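Local coordinates for protein FAD-binding oxidoreductase (Gulosibacter chungangensis, PDB 7PBG) that oxidises 4-ethylphenol as a flavoprotein oxidase, using a covalently attached FAD cofactor to dehydrogenate 4-alkylphenols, at residues 53-67 with 97-111. Residues are numbered along the deposited sequence; the frame is centred on the assembly and turned at random.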
# COMPACT_ATOMS: atom_id res chain seq x y z
N PHE A 53 -24.82 0.72 -21.16
CA PHE A 53 -24.28 1.50 -20.03
C PHE A 53 -25.31 2.56 -19.62
O PHE A 53 -24.92 3.56 -19.02
CB PHE A 53 -22.94 2.14 -20.39
CG PHE A 53 -21.96 1.18 -21.05
CD1 PHE A 53 -21.56 0.04 -20.39
CD2 PHE A 53 -21.49 1.39 -22.34
CE1 PHE A 53 -20.70 -0.87 -20.98
CE2 PHE A 53 -20.64 0.48 -22.94
CZ PHE A 53 -20.27 -0.67 -22.28
N LYS A 54 -26.59 2.36 -19.89
CA LYS A 54 -27.63 3.35 -19.48
C LYS A 54 -28.33 2.84 -18.23
O LYS A 54 -29.08 1.81 -18.31
CB LYS A 54 -28.60 3.68 -20.62
CG LYS A 54 -27.94 4.22 -21.88
CD LYS A 54 -27.79 5.67 -21.94
CE LYS A 54 -27.13 6.14 -23.23
NZ LYS A 54 -28.11 6.23 -24.34
N GLY A 55 -28.22 3.58 -17.12
CA GLY A 55 -28.89 3.20 -15.86
C GLY A 55 -30.40 3.41 -15.95
O GLY A 55 -30.87 4.18 -16.85
N SER A 56 -31.15 2.79 -15.04
CA SER A 56 -32.63 2.76 -15.01
C SER A 56 -33.15 3.85 -14.09
O SER A 56 -34.32 4.28 -14.25
CB SER A 56 -33.14 1.45 -14.53
OG SER A 56 -32.55 1.11 -13.27
N ALA A 57 -32.37 4.20 -13.08
CA ALA A 57 -32.86 5.04 -11.98
C ALA A 57 -31.62 5.56 -11.27
O ALA A 57 -30.53 4.97 -11.43
CB ALA A 57 -33.74 4.25 -11.05
N VAL A 58 -31.82 6.64 -10.55
CA VAL A 58 -30.76 7.15 -9.64
C VAL A 58 -31.37 7.39 -8.28
O VAL A 58 -32.50 7.89 -8.18
CB VAL A 58 -30.04 8.38 -10.22
CG1 VAL A 58 -30.94 9.62 -10.38
CG2 VAL A 58 -28.86 8.70 -9.35
N ILE A 59 -30.60 7.02 -7.25
CA ILE A 59 -31.00 7.22 -5.85
C ILE A 59 -29.92 8.07 -5.20
O ILE A 59 -28.73 7.82 -5.41
CB ILE A 59 -31.16 5.88 -5.12
CG1 ILE A 59 -32.15 4.96 -5.83
CG2 ILE A 59 -31.51 6.12 -3.67
CD1 ILE A 59 -32.28 3.58 -5.22
N TRP A 60 -30.36 9.02 -4.39
CA TRP A 60 -29.52 9.92 -3.60
C TRP A 60 -29.62 9.52 -2.15
O TRP A 60 -30.40 10.07 -1.37
CB TRP A 60 -30.01 11.35 -3.84
CG TRP A 60 -29.85 11.77 -5.26
CD1 TRP A 60 -28.78 11.56 -6.07
CD2 TRP A 60 -30.80 12.50 -6.05
NE1 TRP A 60 -28.99 12.13 -7.30
CE2 TRP A 60 -30.22 12.71 -7.32
CE3 TRP A 60 -32.08 13.02 -5.79
CZ2 TRP A 60 -30.88 13.38 -8.35
CZ3 TRP A 60 -32.73 13.70 -6.80
CH2 TRP A 60 -32.12 13.89 -8.05
N PRO A 61 -28.83 8.53 -1.69
CA PRO A 61 -28.84 8.18 -0.30
C PRO A 61 -28.28 9.28 0.61
O PRO A 61 -27.39 10.01 0.18
CB PRO A 61 -27.97 6.92 -0.18
CG PRO A 61 -27.38 6.68 -1.54
CD PRO A 61 -27.89 7.73 -2.49
N GLY A 62 -28.83 9.35 1.82
CA GLY A 62 -28.58 10.44 2.78
C GLY A 62 -27.60 10.05 3.87
O GLY A 62 -27.20 10.96 4.63
N SER A 63 -27.20 8.77 3.95
CA SER A 63 -26.49 8.19 5.12
C SER A 63 -26.03 6.77 4.79
O SER A 63 -26.60 6.14 3.89
CB SER A 63 -27.33 8.17 6.34
OG SER A 63 -28.35 7.19 6.19
N THR A 64 -25.07 6.27 5.55
CA THR A 64 -24.66 4.85 5.50
C THR A 64 -25.92 3.96 5.66
O THR A 64 -26.06 2.96 4.92
CB THR A 64 -23.63 4.56 6.59
OG1 THR A 64 -22.54 5.47 6.37
CG2 THR A 64 -23.16 3.11 6.52
N GLU A 65 -26.81 4.30 6.60
CA GLU A 65 -28.01 3.45 6.83
C GLU A 65 -28.83 3.36 5.54
O GLU A 65 -29.36 2.27 5.22
CB GLU A 65 -28.85 4.00 7.98
CG GLU A 65 -30.00 3.08 8.34
CD GLU A 65 -30.75 3.47 9.61
OE1 GLU A 65 -30.35 4.45 10.27
OE2 GLU A 65 -31.72 2.77 9.96
N ASP A 66 -29.03 4.49 4.85
CA ASP A 66 -29.79 4.51 3.57
C ASP A 66 -29.09 3.54 2.61
O ASP A 66 -29.74 2.72 1.98
CB ASP A 66 -29.85 5.89 2.93
CG ASP A 66 -30.86 6.83 3.56
OD1 ASP A 66 -31.53 6.44 4.53
OD2 ASP A 66 -30.98 7.95 3.04
N VAL A 67 -27.79 3.67 2.45
CA VAL A 67 -27.03 2.71 1.58
C VAL A 67 -27.32 1.26 1.99
O VAL A 67 -27.59 0.40 1.10
CB VAL A 67 -25.52 3.03 1.56
CG1 VAL A 67 -24.78 2.00 0.72
CG2 VAL A 67 -25.28 4.40 1.00
N PRO A 97 -23.10 2.80 -15.54
CA PRO A 97 -22.91 1.45 -15.03
C PRO A 97 -22.44 0.53 -16.15
O PRO A 97 -22.57 0.84 -17.34
CB PRO A 97 -24.34 1.09 -14.63
CG PRO A 97 -25.16 1.72 -15.69
CD PRO A 97 -24.48 3.06 -15.95
N MET A 98 -21.94 -0.63 -15.75
CA MET A 98 -21.53 -1.69 -16.68
C MET A 98 -22.74 -2.25 -17.42
O MET A 98 -22.61 -2.53 -18.66
CB MET A 98 -20.84 -2.84 -15.95
CG MET A 98 -19.44 -2.51 -15.50
SD MET A 98 -18.33 -2.13 -16.86
CE MET A 98 -18.35 -3.63 -17.81
N LEU A 99 -23.84 -2.46 -16.71
CA LEU A 99 -25.03 -3.12 -17.31
C LEU A 99 -26.17 -2.14 -17.55
O LEU A 99 -26.57 -1.38 -16.66
CB LEU A 99 -25.53 -4.21 -16.37
CG LEU A 99 -24.64 -5.44 -16.22
CD1 LEU A 99 -25.34 -6.41 -15.28
CD2 LEU A 99 -24.33 -6.08 -17.56
N THR A 100 -26.80 -2.23 -18.72
CA THR A 100 -28.02 -1.46 -18.98
C THR A 100 -29.05 -1.79 -17.88
O THR A 100 -29.19 -2.97 -17.57
CB THR A 100 -28.53 -1.81 -20.38
OG1 THR A 100 -27.50 -1.42 -21.30
CG2 THR A 100 -29.84 -1.12 -20.67
N GLY A 101 -29.75 -0.79 -17.32
CA GLY A 101 -30.84 -0.99 -16.36
C GLY A 101 -30.35 -1.02 -14.92
O GLY A 101 -31.18 -1.11 -14.01
N THR A 102 -29.04 -0.78 -14.70
CA THR A 102 -28.48 -0.73 -13.33
C THR A 102 -29.11 0.46 -12.63
O THR A 102 -29.30 1.48 -13.29
CB THR A 102 -26.96 -0.73 -13.37
OG1 THR A 102 -26.59 -2.00 -13.94
CG2 THR A 102 -26.32 -0.55 -12.00
N VAL A 103 -29.44 0.30 -11.36
CA VAL A 103 -29.88 1.43 -10.50
C VAL A 103 -28.61 2.13 -10.03
O VAL A 103 -27.75 1.45 -9.43
CB VAL A 103 -30.76 0.94 -9.35
CG1 VAL A 103 -30.99 2.01 -8.32
CG2 VAL A 103 -32.09 0.38 -9.86
N LEU A 104 -28.50 3.44 -10.22
CA LEU A 104 -27.28 4.20 -9.84
C LEU A 104 -27.46 4.77 -8.43
O LEU A 104 -28.60 5.27 -8.10
CB LEU A 104 -27.06 5.28 -10.86
CG LEU A 104 -27.16 4.83 -12.33
CD1 LEU A 104 -26.80 5.98 -13.23
CD2 LEU A 104 -26.26 3.65 -12.60
N LEU A 105 -26.40 4.68 -7.62
CA LEU A 105 -26.38 5.34 -6.29
C LEU A 105 -25.39 6.49 -6.40
O LEU A 105 -24.22 6.23 -6.37
CB LEU A 105 -25.96 4.37 -5.18
CG LEU A 105 -27.02 3.42 -4.67
CD1 LEU A 105 -27.76 2.70 -5.79
CD2 LEU A 105 -26.44 2.44 -3.65
N HIS A 106 -25.86 7.73 -6.47
CA HIS A 106 -24.97 8.90 -6.40
C HIS A 106 -24.85 9.32 -4.93
O HIS A 106 -25.63 10.15 -4.47
CB HIS A 106 -25.47 9.98 -7.34
CG HIS A 106 -24.62 11.18 -7.34
ND1 HIS A 106 -25.07 12.38 -7.78
CD2 HIS A 106 -23.39 11.38 -6.84
CE1 HIS A 106 -24.12 13.29 -7.60
NE2 HIS A 106 -23.07 12.70 -7.05
N LEU A 107 -23.84 8.78 -4.26
CA LEU A 107 -23.62 9.00 -2.82
C LEU A 107 -23.31 10.46 -2.56
O LEU A 107 -23.71 10.95 -1.51
CB LEU A 107 -22.52 8.08 -2.30
CG LEU A 107 -23.04 6.74 -1.78
CD1 LEU A 107 -23.41 5.81 -2.90
CD2 LEU A 107 -22.06 6.11 -0.81
N GLY A 108 -22.54 11.10 -3.45
CA GLY A 108 -21.95 12.40 -3.15
C GLY A 108 -23.00 13.51 -3.19
O GLY A 108 -22.69 14.59 -2.69
N LYS A 109 -24.17 13.30 -3.78
CA LYS A 109 -25.20 14.37 -3.86
C LYS A 109 -25.48 14.86 -2.43
O LYS A 109 -25.48 16.11 -2.23
CB LYS A 109 -26.45 13.82 -4.57
CG LYS A 109 -27.65 14.76 -4.63
CD LYS A 109 -27.96 15.40 -5.94
CE LYS A 109 -28.90 16.59 -5.80
NZ LYS A 109 -30.31 16.19 -5.96
N ARG A 110 -25.73 13.94 -1.48
CA ARG A 110 -26.12 14.28 -0.09
C ARG A 110 -25.03 13.91 0.92
O ARG A 110 -24.99 14.53 2.01
CB ARG A 110 -27.42 13.57 0.25
CG ARG A 110 -28.54 14.02 -0.67
CD ARG A 110 -29.78 13.23 -0.43
NE ARG A 110 -30.27 13.42 0.93
CZ ARG A 110 -31.04 12.56 1.60
NH1 ARG A 110 -31.43 11.45 1.03
NH2 ARG A 110 -31.48 12.88 2.81
N MET A 111 -24.22 12.89 0.67
CA MET A 111 -23.21 12.47 1.65
C MET A 111 -21.91 13.20 1.32
O MET A 111 -21.07 12.61 0.58
CB MET A 111 -23.05 10.95 1.59
CG MET A 111 -24.35 10.25 1.97
SD MET A 111 -24.27 8.44 1.76
CE MET A 111 -23.17 8.02 3.11
O HOH W 1 -24.14 -2.18 -20.91
O HOH W 2 -26.85 11.33 -2.23
O HOH W 3 -32.99 9.69 2.76
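Lys109 runs obliquely over one face of the Trp60 indole. Its CD makes a CH-pi contact with the five-membered ring, and NZ sits 3.4 Å from the centroid of the six-membered ring, 4° off the normal, a cation-pi pair. The lysine chain leaves with CG anti to the backbone N (chi1 175°), and its bends at chi2 and chi4 carry CD over the smaller ring and NZ over the larger. Backbone O of His106 meets the indole edge in its plane, while NE1 is hydrogen-bonded to Tyr41 OH, which is also hydrogen-bonded to His106 ND1. With an alanine here in place of Trp60, the Lys109 ammonium would probably lose its aromatic partner, and Tyr41 OH the hydrogen bond from the indole. Beyond the indole, the Arg110 guanidinium spreads over Gly62 CA and directs NH1 in its own plane to Trp60 O (3.0 Å), nearly along the C=O axis. Asp66 OD2 accepts from Gly62 N and shares water 3 with that NH1. Met111 bends at chi3 (71°), bringing CE to 3.5 Å from Ser63 C at the helix N-cap; its SD and Leu107 CD2 both meet Val67 CG2. On one face of the sheet, Ile59 CD1 packs on Val103 CG1 at 3.7 Å, and Leu104 is gripped through both N and O by Ala57 O and Ile59 N. At the far end, Ser56 OG donates to Gly101 O (2.7 Å) from above the carbonyl plane. Strands 57-59 and 103-106 are the parallel central pair of a four-stranded sheet in the FAD-binding domain, flanked by 31-32 and 81-84; helix 12-26 covers Ile59 and Val103, and strand 226-237 backs Leu105, Leu107 and Val67, with Leu107 close to the FAD.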